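Nucleoside-diphosphate-sugar epimerase (Pseudomonas aeruginosa, PDB 2X4G) probably binds a nicotinamide dinucleotide and acts on a nucleotide-linked sugar, as in the extended short-chain dehydrogenase/reductase family, although its own substrate is not established. Local coordinates at residues N107-Y110 / A111-Q115; R167-R171 / N172-V176; C158-A161 / L162-A166; T22-L25 / G26-A30. All coordinates share one frame; numbering follows the deposited sequence.

Interaction 1: N107-Y110 / A111-Q115; sequences NPFY and AACLQ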
ATOM      1  N   ASN A 107      -3.244 -22.766  15.221  1.00 58.49           N
ATOM      2  CA  ASN A 107      -4.074 -23.362  16.254  1.00 58.66           C
ATOM      3  C   ASN A 107      -4.285 -24.867  16.062  1.00 58.07           C
ATOM      4  O   ASN A 107      -4.161 -25.628  17.025  1.00 58.70           O
ATOM      5  CB  ASN A 107      -5.401 -22.630  16.425  1.00 59.66           C
ATOM      6  CG  ASN A 107      -5.796 -22.521  17.877  1.00 61.29           C
ATOM      7  OD1 ASN A 107      -4.976 -22.134  18.730  1.00 61.54           O
ATOM      8  ND2 ASN A 107      -7.040 -22.879  18.186  1.00 62.54           N
ATOM      9  N   PRO A 108      -4.571 -25.313  14.824  1.00 56.95           N
ATOM     10  CA  PRO A 108      -4.735 -26.749  14.623  1.00 56.48           C
ATOM     11  C   PRO A 108      -3.458 -27.540  14.911  1.00 54.50           C
ATOM     12  O   PRO A 108      -3.525 -28.676  15.381  1.00 55.47           O
ATOM     13  CB  PRO A 108      -5.116 -26.860  13.135  1.00 56.61           C
ATOM     14  CG  PRO A 108      -5.648 -25.544  12.772  1.00 57.38           C
ATOM     15  CD  PRO A 108      -4.851 -24.565  13.589  1.00 56.93           C
ATOM     16  N   PHE A 109      -2.312 -26.944  14.623  1.00 51.98           N
ATOM     17  CA  PHE A 109      -1.036 -27.608  14.818  1.00 49.86           C
ATOM     18  C   PHE A 109      -0.865 -27.957  16.282  1.00 49.10           C
ATOM     19  O   PHE A 109      -0.509 -29.079  16.622  1.00 48.40           O
ATOM     20  CB  PHE A 109       0.108 -26.714  14.324  1.00 48.75           C
ATOM     21  CG  PHE A 109       1.460 -27.137  14.809  1.00 47.77           C
ATOM     22  CD1 PHE A 109       2.124 -28.192  14.204  1.00 47.29           C
ATOM     23  CD2 PHE A 109       2.059 -26.488  15.874  1.00 46.65           C
ATOM     24  CE1 PHE A 109       3.350 -28.593  14.648  1.00 46.29           C
ATOM     25  CE2 PHE A 109       3.283 -26.880  16.318  1.00 46.52           C
ATOM     26  CZ  PHE A 109       3.936 -27.940  15.705  1.00 46.98           C
ATOM     27  N   TYR A 110      -1.125 -26.983  17.140  1.00 48.83           N
ATOM     28  CA  TYR A 110      -1.049 -27.188  18.581  1.00 48.82           C
ATOM     29  C   TYR A 110      -2.069 -28.234  19.020  1.00 49.77           C
ATOM     30  O   TYR A 110      -1.761 -29.144  19.806  1.00 49.83           O
ATOM     31  CB  TYR A 110      -1.294 -25.878  19.316  1.00 49.09           C
ATOM     32  CG  TYR A 110      -0.179 -24.874  19.173  1.00 47.63           C
ATOM     33  CD1 TYR A 110       1.104 -25.173  19.582  1.00 47.40           C
ATOM     34  CD2 TYR A 110      -0.408 -23.624  18.642  1.00 48.57           C
ATOM     35  CE1 TYR A 110       2.136 -24.255  19.464  1.00 46.60           C
ATOM     36  CE2 TYR A 110       0.619 -22.696  18.521  1.00 47.95           C
ATOM     37  CZ  TYR A 110       1.884 -23.016  18.939  1.00 46.20           C
ATOM     38  OH  TYR A 110       2.890 -22.094  18.830  1.00 45.24           O
ATOM     39  N   ALA A 111      -3.281 -28.106  18.494  1.00 50.24           N
ATOM     40  CA  ALA A 111      -4.287 -29.142  18.670  1.00 51.28           C
ATOM     41  C   ALA A 111      -3.686 -30.522  18.378  1.00 50.47           C
ATOM     42  O   ALA A 111      -3.720 -31.395  19.244  1.00 50.91           O
ATOM     43  CB  ALA A 111      -5.499 -28.880  17.772  1.00 51.98           C
ATOM     44  N   ALA A 112      -3.108 -30.705  17.186  1.00 49.31           N
ATOM     45  CA  ALA A 112      -2.599 -32.026  16.772  1.00 48.98           C
ATOM     46  C   ALA A 112      -1.426 -32.510  17.610  1.00 48.73           C
ATOM     47  O   ALA A 112      -1.269 -33.710  17.790  1.00 49.05           O
ATOM     48  CB  ALA A 112      -2.228 -32.034  15.315  1.00 47.81           C
ATOM     49  N   CYS A 113      -0.610 -31.583  18.122  1.00 48.38           N
ATOM     50  CA  CYS A 113       0.519 -31.930  18.975  1.00 48.35           C
ATOM     51  C   CYS A 113       0.052 -32.546  20.280  1.00 49.63           C
ATOM     52  O   CYS A 113       0.704 -33.442  20.808  1.00 49.77           O
ATOM     53  CB  CYS A 113       1.378 -30.697  19.298  1.00 47.80           C
ATOM     54  SG  CYS A 113       2.484 -30.098  17.984  1.00 47.21           S
ATOM     55  N   LEU A 114      -1.046 -32.033  20.817  1.00 50.90           N
ATOM     56  CA  LEU A 114      -1.647 -32.593  22.022  1.00 52.93           C
ATOM     57  C   LEU A 114      -2.139 -34.024  21.793  1.00 54.52           C
ATOM     58  O   LEU A 114      -1.844 -34.900  22.590  1.00 55.62           O
ATOM     59  CB  LEU A 114      -2.803 -31.713  22.496  1.00 53.94           C
ATOM     60  CG  LEU A 114      -3.460 -31.974  23.853  1.00 55.77           C
ATOM     61  CD1 LEU A 114      -2.440 -32.207  24.991  1.00 56.39           C
ATOM     62  CD2 LEU A 114      -4.355 -30.800  24.178  1.00 55.74           C
ATOM     63  N   GLN A 115      -2.868 -34.268  20.710  1.00 55.39           N
ATOM     64  CA  GLN A 115      -3.353 -35.620  20.391  1.00 57.10           C
ATOM     65  C   GLN A 115      -2.256 -36.621  20.015  1.00 56.79           C
ATOM     66  O   GLN A 115      -2.357 -37.799  20.347  1.00 57.89           O
ATOM     67  CB  GLN A 115      -4.364 -35.593  19.227  1.00 57.91           C
ATOM     68  CG  GLN A 115      -5.685 -34.885  19.500  1.00 60.03           C
ATOM     69  CD  GLN A 115      -6.444 -35.477  20.677  1.00 62.88           C
ATOM     70  OE1 GLN A 115      -6.634 -34.804  21.688  1.00 63.99           O
ATOM     71  NE2 GLN A 115      -6.868 -36.742  20.558  1.00 63.56           N
TER
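Four successive i to i+4 bonds, 2.7 to 3.1 Å from N to O, carry helix 98-116 from N107-Y110 into A111-Q115: A111 N to N107 O, A112 N to P108 O, C113 N to F109 O and L114 N to Y110 O. The helix is kinked at P108, whose ring nitrogen has no hydrogen to give to the preceding turn, while its carbonyl still accepts normally from the next one. One turn apart, F109 and C113 form a sulfur-aromatic contact. In F109 a chi1 of 164° turns the ring outward and forward, so that its CZ end comes up to the cysteine one turn on. SG stands over one ring face, 3.7 Å from the centroid and 23° off the normal. It is displaced toward the far end of the ring, where CZ is its nearest atom at 3.5 Å. A111 CB rests beside P108 O. These residues place the helix in the Rossmann-like layer: F109 and C113 both press on I121 of strand 121-124, F109 also meets the F83 ring, P108 and A112 face helix 68-74, and Y110 packs on Q165, A166 and Q169 of helix 154-171.

Interaction 2: R167-R171 / N172-V176; sequences REQAR and NGLPV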
ATOM      1  N   ARG A 167       3.354 -19.211  24.260  1.00 55.05           N
ATOM      2  CA  ARG A 167       3.519 -19.205  25.716  1.00 56.82           C
ATOM      3  C   ARG A 167       2.268 -19.761  26.405  1.00 58.65           C
ATOM      4  O   ARG A 167       2.366 -20.451  27.424  1.00 59.85           O
ATOM      5  CB  ARG A 167       3.814 -17.791  26.233  1.00 57.45           C
ATOM      6  CG  ARG A 167       5.077 -17.162  25.654  1.00 57.31           C
ATOM      7  CD  ARG A 167       5.644 -16.061  26.522  1.00 59.71           C
ATOM      8  NE  ARG A 167       4.638 -15.069  26.909  1.00 63.68           N
ATOM      9  CZ  ARG A 167       4.147 -14.113  26.112  1.00 65.92           C
ATOM     10  NH1 ARG A 167       4.549 -13.993  24.845  1.00 66.53           N
ATOM     11  NH2 ARG A 167       3.244 -13.259  26.578  1.00 67.28           N
ATOM     12  N   GLU A 168       1.106 -19.444  25.835  1.00 59.58           N
ATOM     13  CA  GLU A 168      -0.203 -19.865  26.330  1.00 61.17           C
ATOM     14  C   GLU A 168      -0.347 -21.384  26.268  1.00 60.60           C
ATOM     15  O   GLU A 168      -0.885 -21.991  27.182  1.00 61.51           O
ATOM     16  CB  GLU A 168      -1.272 -19.128  25.509  1.00 62.21           C
ATOM     17  CG  GLU A 168      -2.756 -19.474  25.694  1.00 66.24           C
ATOM     18  CD  GLU A 168      -3.610 -18.943  24.497  1.00 70.41           C
ATOM     19  OE1 GLU A 168      -3.833 -19.708  23.518  1.00 71.53           O
ATOM     20  OE2 GLU A 168      -4.013 -17.747  24.509  1.00 73.02           O
ATOM     21  N   GLN A 169       0.169 -22.003  25.215  1.00 59.15           N
ATOM     22  CA  GLN A 169       0.196 -23.462  25.134  1.00 59.11           C
ATOM     23  C   GLN A 169       1.153 -24.070  26.181  1.00 59.05           C
ATOM     24  O   GLN A 169       0.865 -25.111  26.768  1.00 59.76           O
ATOM     25  CB  GLN A 169       0.623 -23.921  23.735  1.00 58.12           C
ATOM     26  CG  GLN A 169      -0.214 -23.384  22.569  1.00 58.52           C
ATOM     27  CD  GLN A 169      -1.611 -23.986  22.493  1.00 59.59           C
ATOM     28  OE1 GLN A 169      -1.791 -25.195  22.616  1.00 59.87           O
ATOM     29  NE2 GLN A 169      -2.604 -23.137  22.272  1.00 59.70           N
ATOM     30  N   ALA A 170       2.300 -23.432  26.398  1.00 58.39           N
ATOM     31  CA  ALA A 170       3.233 -23.870  27.437  1.00 58.45           C
ATOM     32  C   ALA A 170       2.530 -23.841  28.783  1.00 60.12           C
ATOM     33  O   ALA A 170       2.461 -24.854  29.482  1.00 60.73           O
ATOM     34  CB  ALA A 170       4.460 -22.982  27.465  1.00 57.47           C
ATOM     35  N   ARG A 171       1.985 -22.678  29.125  1.00 60.98           N
ATOM     36  CA  ARG A 171       1.259 -22.501  30.382  1.00 62.80           C
ATOM     37  C   ARG A 171       0.200 -23.567  30.579  1.00 63.71           C
ATOM     38  O   ARG A 171      -0.028 -23.993  31.705  1.00 65.43           O
ATOM     39  CB  ARG A 171       0.594 -21.121  30.449  1.00 63.59           C
ATOM     40  CG  ARG A 171       1.428 -20.053  31.150  1.00 64.52           C
ATOM     41  CD  ARG A 171       0.670 -18.729  31.261  1.00 66.47           C
ATOM     42  NE  ARG A 171       1.097 -17.773  30.232  1.00 66.77           N
ATOM     43  CZ  ARG A 171       0.391 -17.386  29.164  1.00 67.60           C
ATOM     44  NH1 ARG A 171      -0.837 -17.849  28.913  1.00 67.85           N
ATOM     45  NH2 ARG A 171       0.933 -16.506  28.322  1.00 68.27           N
ATOM     46  N   ASN A 172      -0.446 -23.994  29.492  1.00 63.05           N
ATOM     47  CA  ASN A 172      -1.499 -25.016  29.557  1.00 63.45           C
ATOM     48  C   ASN A 172      -0.999 -26.463  29.455  1.00 62.52           C
ATOM     49  O   ASN A 172      -1.787 -27.370  29.175  1.00 62.80           O
ATOM     50  CB  ASN A 172      -2.538 -24.759  28.464  1.00 63.66           C
ATOM     51  CG  ASN A 172      -3.352 -23.478  28.700  1.00 65.44           C
ATOM     52  OD1 ASN A 172      -3.233 -22.802  29.730  1.00 65.27           O
ATOM     53  ND2 ASN A 172      -4.192 -23.149  27.726  1.00 66.74           N
ATOM     54  N   GLY A 173       0.301 -26.678  29.678  1.00 61.00           N
ATOM     55  CA  GLY A 173       0.870 -28.022  29.789  1.00 60.20           C
ATOM     56  C   GLY A 173       1.389 -28.618  28.489  1.00 58.39           C
ATOM     57  O   GLY A 173       1.645 -29.820  28.409  1.00 58.29           O
ATOM     58  N   LEU A 174       1.546 -27.796  27.460  1.00 56.53           N
ATOM     59  CA  LEU A 174       2.081 -28.293  26.198  1.00 54.79           C
ATOM     60  C   LEU A 174       3.600 -28.043  26.228  1.00 52.94           C
ATOM     61  O   LEU A 174       4.030 -27.049  26.784  1.00 53.39           O
ATOM     62  CB  LEU A 174       1.384 -27.599  25.013  1.00 54.24           C
ATOM     63  CG  LEU A 174       1.212 -28.440  23.739  1.00 53.90           C
ATOM     64  CD1 LEU A 174       0.467 -29.761  24.017  1.00 54.58           C
ATOM     65  CD2 LEU A 174       0.511 -27.647  22.641  1.00 53.71           C
ATOM     66  N   PRO A 175       4.417 -28.947  25.662  1.00 50.95           N
ATOM     67  CA  PRO A 175       5.862 -28.758  25.781  1.00 49.68           C
ATOM     68  C   PRO A 175       6.459 -27.831  24.721  1.00 47.96           C
ATOM     69  O   PRO A 175       7.252 -28.264  23.894  1.00 46.66           O
ATOM     70  CB  PRO A 175       6.415 -30.183  25.650  1.00 49.64           C
ATOM     71  CG  PRO A 175       5.416 -30.918  24.860  1.00 50.06           C
ATOM     72  CD  PRO A 175       4.078 -30.248  25.057  1.00 51.03           C
ATOM     73  N   VAL A 176       6.099 -26.550  24.771  1.00 47.55           N
ATOM     74  CA  VAL A 176       6.477 -25.606  23.716  1.00 45.80           C
ATOM     75  C   VAL A 176       7.660 -24.793  24.155  1.00 45.25           C
ATOM     76  O   VAL A 176       7.635 -24.214  25.231  1.00 45.62           O
ATOM     77  CB  VAL A 176       5.347 -24.621  23.361  1.00 45.94           C
ATOM     78  CG1 VAL A 176       5.909 -23.437  22.591  1.00 44.25           C
ATOM     79  CG2 VAL A 176       4.273 -25.305  22.566  1.00 44.85           C
TER
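G173 takes a positive phi of 92°, and around it the chain breaks out of the helix in a Schellman motif against A170 and Q169. At these backbone angles a beta carbon would collide with the carbonyl oxygen of N172, which favours glycine here. Two bonds define the motif: L174 N reaches back to Q169 O at 2.9 Å, and G173 N meets A170 O at 2.8 Å from above the carbonyl plane. One residue earlier N172 N still bonds to E168 O in helical fashion (3.1 Å), and the N172 side-chain amide folds back beside that same oxygen. Beyond the turn L174 returns alongside Q169, their side chains pointing the same way. The Q169 chain is bent at chi2 (-71°), which turns its amide toward the leucine: OE1 lies 3.4 Å from L174 CD2. P175, centre of an inverse gamma turn, redirects the chain, and V176 then opens strand 176-185 and touches Q169 CB with CG2 (4.1 Å). On the inner side of the turn the A170 CA hydrogen points almost straight at L174 O, with 3.3 Å between carbon and oxygen and 175° at the hydrogen.

Interaction 3: C158-A161 / L162-A166; sequences CKWA and LDEQA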
ATOM      1  N   CYS A 158       0.505  -9.139  14.909  1.00 52.89           N
ATOM      2  CA  CYS A 158       0.505 -10.524  14.506  1.00 52.41           C
ATOM      3  C   CYS A 158       1.666 -11.281  15.172  1.00 50.94           C
ATOM      4  O   CYS A 158       1.499 -12.357  15.745  1.00 50.49           O
ATOM      5  CB  CYS A 158       0.587 -10.604  12.987  1.00 51.99           C
ATOM      6  SG  CYS A 158       0.987 -12.243  12.426  1.00 54.47           S
ATOM      7  N   LYS A 159       2.847 -10.695  15.131  1.00 50.45           N
ATOM      8  CA  LYS A 159       4.005 -11.320  15.768  1.00 49.64           C
ATOM      9  C   LYS A 159       3.882 -11.394  17.289  1.00 49.41           C
ATOM     10  O   LYS A 159       4.351 -12.343  17.899  1.00 50.18           O
ATOM     11  CB  LYS A 159       5.308 -10.629  15.326  1.00 49.17           C
ATOM     12  CG  LYS A 159       6.042 -11.365  14.174  1.00 49.77           C
ATOM     13  CD  LYS A 159       5.149 -11.726  12.968  1.00 53.08           C
ATOM     14  CE  LYS A 159       5.813 -12.752  12.042  1.00 53.33           C
ATOM     15  NZ  LYS A 159       6.296 -13.965  12.796  1.00 54.65           N
ATOM     16  N   TRP A 160       3.239 -10.417  17.903  1.00 49.58           N
ATOM     17  CA  TRP A 160       2.978 -10.467  19.343  1.00 49.35           C
ATOM     18  C   TRP A 160       1.994 -11.574  19.674  1.00 49.13           C
ATOM     19  O   TRP A 160       2.157 -12.265  20.664  1.00 49.05           O
ATOM     20  CB  TRP A 160       2.423  -9.130  19.853  1.00 50.49           C
ATOM     21  CG  TRP A 160       1.814  -9.213  21.214  1.00 50.08           C
ATOM     22  CD1 TRP A 160       2.458  -9.096  22.399  1.00 49.29           C
ATOM     23  CD2 TRP A 160       0.434  -9.439  21.526  1.00 50.13           C
ATOM     24  NE1 TRP A 160       1.573  -9.236  23.437  1.00 50.02           N
ATOM     25  CE2 TRP A 160       0.321  -9.450  22.929  1.00 50.96           C
ATOM     26  CE3 TRP A 160      -0.718  -9.633  20.754  1.00 50.04           C
ATOM     27  CZ2 TRP A 160      -0.903  -9.637  23.585  1.00 52.60           C
ATOM     28  CZ3 TRP A 160      -1.932  -9.833  21.404  1.00 51.64           C
ATOM     29  CH2 TRP A 160      -2.016  -9.827  22.804  1.00 52.50           C
ATOM     30  N   ALA A 161       0.959 -11.719  18.858  1.00 49.33           N
ATOM     31  CA  ALA A 161      -0.074 -12.732  19.107  1.00 49.73           C
ATOM     32  C   ALA A 161       0.491 -14.157  19.064  1.00 48.44           C
ATOM     33  O   ALA A 161       0.302 -14.934  19.991  1.00 48.30           O
ATOM     34  CB  ALA A 161      -1.204 -12.588  18.108  1.00 50.17           C
ATOM     35  N   LEU A 162       1.185 -14.486  17.980  1.00 47.59           N
ATOM     36  CA  LEU A 162       1.790 -15.807  17.822  1.00 46.48           C
ATOM     37  C   LEU A 162       2.730 -16.124  18.983  1.00 46.55           C
ATOM     38  O   LEU A 162       2.812 -17.269  19.446  1.00 46.00           O
ATOM     39  CB  LEU A 162       2.532 -15.881  16.490  1.00 45.14           C
ATOM     40  CG  LEU A 162       1.652 -15.815  15.218  1.00 45.14           C
ATOM     41  CD1 LEU A 162       2.439 -15.476  13.924  1.00 39.88           C
ATOM     42  CD2 LEU A 162       0.856 -17.130  15.053  1.00 44.63           C
ATOM     43  N   ASP A 163       3.428 -15.103  19.468  1.00 47.14           N
ATOM     44  CA  ASP A 163       4.266 -15.270  20.652  1.00 47.88           C
ATOM     45  C   ASP A 163       3.427 -15.585  21.901  1.00 49.62           C
ATOM     46  O   ASP A 163       3.705 -16.550  22.609  1.00 49.78           O
ATOM     47  CB  ASP A 163       5.122 -14.030  20.890  1.00 47.87           C
ATOM     48  CG  ASP A 163       6.261 -14.293  21.856  1.00 48.06           C
ATOM     49  OD1 ASP A 163       6.117 -13.975  23.062  1.00 48.74           O
ATOM     50  OD2 ASP A 163       7.302 -14.825  21.407  1.00 46.58           O
ATOM     51  N   GLU A 164       2.411 -14.767  22.162  1.00 51.32           N
ATOM     52  CA  GLU A 164       1.464 -15.023  23.248  1.00 53.46           C
ATOM     53  C   GLU A 164       0.818 -16.386  23.180  1.00 53.27           C
ATOM     54  O   GLU A 164       0.638 -17.034  24.206  1.00 53.80           O
ATOM     55  CB  GLU A 164       0.348 -13.979  23.260  1.00 55.34           C
ATOM     56  CG  GLU A 164       0.628 -12.787  24.177  1.00 59.19           C
ATOM     57  CD  GLU A 164       0.530 -13.117  25.666  1.00 63.56           C
ATOM     58  OE1 GLU A 164       1.068 -12.315  26.469  1.00 66.55           O
ATOM     59  OE2 GLU A 164      -0.068 -14.160  26.033  1.00 65.99           O
ATOM     60  N   GLN A 165       0.442 -16.795  21.974  1.00 53.14           N
ATOM     61  CA  GLN A 165      -0.199 -18.086  21.739  1.00 53.57           C
ATOM     62  C   GLN A 165       0.691 -19.239  22.159  1.00 53.33           C
ATOM     63  O   GLN A 165       0.238 -20.159  22.846  1.00 54.01           O
ATOM     64  CB  GLN A 165      -0.542 -18.242  20.264  1.00 53.05           C
ATOM     65  CG  GLN A 165      -1.290 -19.523  19.914  1.00 53.39           C
ATOM     66  CD  GLN A 165      -1.516 -19.677  18.419  1.00 53.13           C
ATOM     67  OE1 GLN A 165      -0.619 -19.375  17.618  1.00 51.54           O
ATOM     68  NE2 GLN A 165      -2.713 -20.152  18.031  1.00 52.22           N
ATOM     69  N   ALA A 166       1.953 -19.190  21.743  1.00 52.88           N
ATOM     70  CA  ALA A 166       2.910 -20.244  22.086  1.00 52.92           C
ATOM     71  C   ALA A 166       3.115 -20.344  23.608  1.00 54.05           C
ATOM     72  O   ALA A 166       3.028 -21.435  24.187  1.00 54.09           O
ATOM     73  CB  ALA A 166       4.243 -20.027  21.355  1.00 51.82           C
TER
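L162 lays its side chain back along the helix toward C158, one turn earlier, and its CD1 settles 3.8 Å from C158 SG. A chi1 of 166° swings the C158 sulfur away from its amide nitrogen, to the side where the leucine branch arrives. Beneath this pair L162 N donates to C158 O in a nearly linear bond of 3.1 Å. D163 N makes only a weak bond to K159 O, and the D163 carboxylate leads away to salt bridges with R167 and R238. E164 N bonds to W160 O at 2.9 Å, while its side chain and the indole cross obliquely. CG does the touching, 3.6 Å from both CE2 and CZ2 of W160, and the carboxylate plane is turned 50° from the ring. A bend at chi2 (-72°) carries the acid group onward to the guanidinium of R167. Q165 N closes the next turn on A161 O at 2.7 Å, its extended chain running out to T106 OG1 in helix 98-116. A166 completes the stretch by packing on V176 and I178. K159 fits the lysine of the YxxxK sequence, with the tyrosine four residues earlier, so this is the helix that bears the signature of short-chain dehydrogenase/reductases.

Interaction 4: T22-L25 / G26-A30; sequences TGLL and GHHAA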
ATOM      1  N   THR A  22      10.791 -26.332   3.419  1.00 38.85           N
ATOM      2  CA  THR A  22      11.222 -25.772   2.131  1.00 38.47           C
ATOM      3  C   THR A  22      11.558 -24.280   2.245  1.00 38.20           C
ATOM      4  O   THR A  22      12.177 -23.722   1.350  1.00 38.20           O
ATOM      5  CB  THR A  22      10.148 -25.956   1.050  1.00 38.93           C
ATOM      6  OG1 THR A  22       8.952 -25.315   1.482  1.00 37.69           O
ATOM      7  CG2 THR A  22       9.860 -27.421   0.805  1.00 37.72           C
ATOM      8  N   GLY A  23      11.145 -23.633   3.332  1.00 37.85           N
ATOM      9  CA  GLY A  23      11.579 -22.260   3.598  1.00 37.61           C
ATOM     10  C   GLY A  23      13.039 -22.210   4.026  1.00 37.40           C
ATOM     11  O   GLY A  23      13.626 -23.238   4.368  1.00 37.82           O
ATOM     12  N   LEU A  24      13.622 -21.013   4.043  1.00 37.05           N
ATOM     13  CA  LEU A  24      15.046 -20.847   4.323  1.00 36.03           C
ATOM     14  C   LEU A  24      15.410 -21.411   5.675  1.00 35.89           C
ATOM     15  O   LEU A  24      16.341 -22.196   5.800  1.00 35.77           O
ATOM     16  CB  LEU A  24      15.445 -19.364   4.276  1.00 35.87           C
ATOM     17  CG  LEU A  24      16.901 -19.005   4.638  1.00 34.71           C
ATOM     18  CD1 LEU A  24      17.904 -19.838   3.839  1.00 32.50           C
ATOM     19  CD2 LEU A  24      17.139 -17.509   4.458  1.00 33.31           C
ATOM     20  N   LEU A  25      14.685 -21.003   6.699  1.00 35.68           N
ATOM     21  CA  LEU A  25      15.069 -21.385   8.039  1.00 35.69           C
ATOM     22  C   LEU A  25      14.722 -22.869   8.318  1.00 36.16           C
ATOM     23  O   LEU A  25      15.484 -23.577   8.944  1.00 36.73           O
ATOM     24  CB  LEU A  25      14.449 -20.431   9.056  1.00 35.53           C
ATOM     25  CG  LEU A  25      14.833 -20.721  10.507  1.00 36.26           C
ATOM     26  CD1 LEU A  25      16.364 -20.639  10.710  1.00 34.25           C
ATOM     27  CD2 LEU A  25      14.037 -19.824  11.497  1.00 35.33           C
ATOM     28  N   GLY A  26      13.595 -23.358   7.828  1.00 36.75           N
ATOM     29  CA  GLY A  26      13.267 -24.783   7.970  1.00 36.68           C
ATOM     30  C   GLY A  26      14.250 -25.730   7.277  1.00 36.45           C
ATOM     31  O   GLY A  26      14.537 -26.809   7.781  1.00 36.96           O
ATOM     32  N   HIS A  27      14.764 -25.336   6.113  1.00 35.48           N
ATOM     33  CA  HIS A  27      15.619 -26.206   5.323  1.00 34.33           C
ATOM     34  C   HIS A  27      16.874 -26.434   6.127  1.00 33.90           C
ATOM     35  O   HIS A  27      17.402 -27.545   6.186  1.00 33.73           O
ATOM     36  CB  HIS A  27      15.912 -25.534   3.993  1.00 33.95           C
ATOM     37  CG  HIS A  27      16.622 -26.395   2.998  1.00 33.44           C
ATOM     38  ND1 HIS A  27      16.706 -26.055   1.666  1.00 32.95           N
ATOM     39  CD2 HIS A  27      17.296 -27.560   3.130  1.00 34.65           C
ATOM     40  CE1 HIS A  27      17.395 -26.975   1.019  1.00 32.99           C
ATOM     41  NE2 HIS A  27      17.773 -27.896   1.884  1.00 34.81           N
ATOM     42  N   HIS A  28      17.337 -25.368   6.766  1.00 33.79           N
ATOM     43  CA  HIS A  28      18.555 -25.410   7.596  1.00 33.37           C
ATOM     44  C   HIS A  28      18.286 -26.104   8.951  1.00 33.84           C
ATOM     45  O   HIS A  28      19.179 -26.732   9.504  1.00 35.55           O
ATOM     46  CB  HIS A  28      19.131 -24.000   7.800  1.00 32.59           C
ATOM     47  CG  HIS A  28      19.820 -23.430   6.589  1.00 31.01           C
ATOM     48  ND1 HIS A  28      21.120 -23.747   6.245  1.00 30.09           N
ATOM     49  CD2 HIS A  28      19.403 -22.524   5.669  1.00 30.03           C
ATOM     50  CE1 HIS A  28      21.459 -23.084   5.153  1.00 29.98           C
ATOM     51  NE2 HIS A  28      20.435 -22.332   4.784  1.00 29.67           N
ATOM     52  N   ALA A  29      17.075 -26.043   9.492  1.00 33.54           N
ATOM     53  CA  ALA A  29      16.774 -26.891  10.656  1.00 33.74           C
ATOM     54  C   ALA A  29      16.890 -28.351  10.221  1.00 34.38           C
ATOM     55  O   ALA A  29      17.555 -29.140  10.873  1.00 34.83           O
ATOM     56  CB  ALA A  29      15.413 -26.614  11.214  1.00 32.87           C
ATOM     57  N   ALA A  30      16.264 -28.689   9.095  1.00 34.61           N
ATOM     58  CA  ALA A  30      16.270 -30.049   8.582  1.00 35.00           C
ATOM     59  C   ALA A  30      17.704 -30.575   8.459  1.00 35.23           C
ATOM     60  O   ALA A  30      18.041 -31.638   8.995  1.00 35.92           O
ATOM     61  CB  ALA A  30      15.562 -30.110   7.253  1.00 35.05           C
TER
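L24 has CG anti to its backbone N (chi1 176°), whereas H28 turns CG beside its own N (chi1 -74°), and these two settings bring the leucine branch and the imidazole together one turn apart. L24 CD1 approaches the H28 ring at its edge, in the ring plane, 3.6 Å from CD2. The same CD2 lies 3.1 Å from L24 O, so leucine side chain and carbonyl both border that ring edge. The neighbouring ring atom, H28 NE2, is hydrogen-bonded to E187 O, which probably helps set the rotation of the imidazole. H27 bonds through NE2 to Y55 OH.

In the backbone, G23 is the N-cap: its carbonyl O accepts H27 N at 3.0 Å, and L25 O accepts A29 N at 3.0 Å, while the bond from H28 N to L24 O between them is weak. G23 and G26 fit the second and third glycines of a GxxGxxG sequence, the dinucleotide-binding turn of extended short-chain dehydrogenase/reductases; the helix start probably faces the cofactor phosphates here as in relatives. Within the beta-alpha-beta unit of strand 15-19, helix 24-35 and strand 39-44, A30 packs on L40 and L42, L24 lies on V184 and L25 on P181 of strand 176-185, and L25 also meets A222 and L226 of helix 219-232.

Interactions 3 and 2 are successive parts of helix 154-171, its middle and its C-terminal end, with centres 13 Å apart and a weak, long ion pair between E164 and R171. Interaction 1 lies on the adjoining helix 98-116, and Y110 joins it to both: its CB is 3.4 Å from Q169 OE1 of interaction 2, and its OH is 3.5 Å from A166 CB of interaction 3. Interaction 4 stands apart, its nearest atoms about 10 Å from interaction 3 and about 12 Å from interaction 1. By family analogy, interaction 4 at the glycine-rich turn and K159 in interaction 3 probably border the cofactor site, whereas interactions 1 and 2 join helices to the sheet.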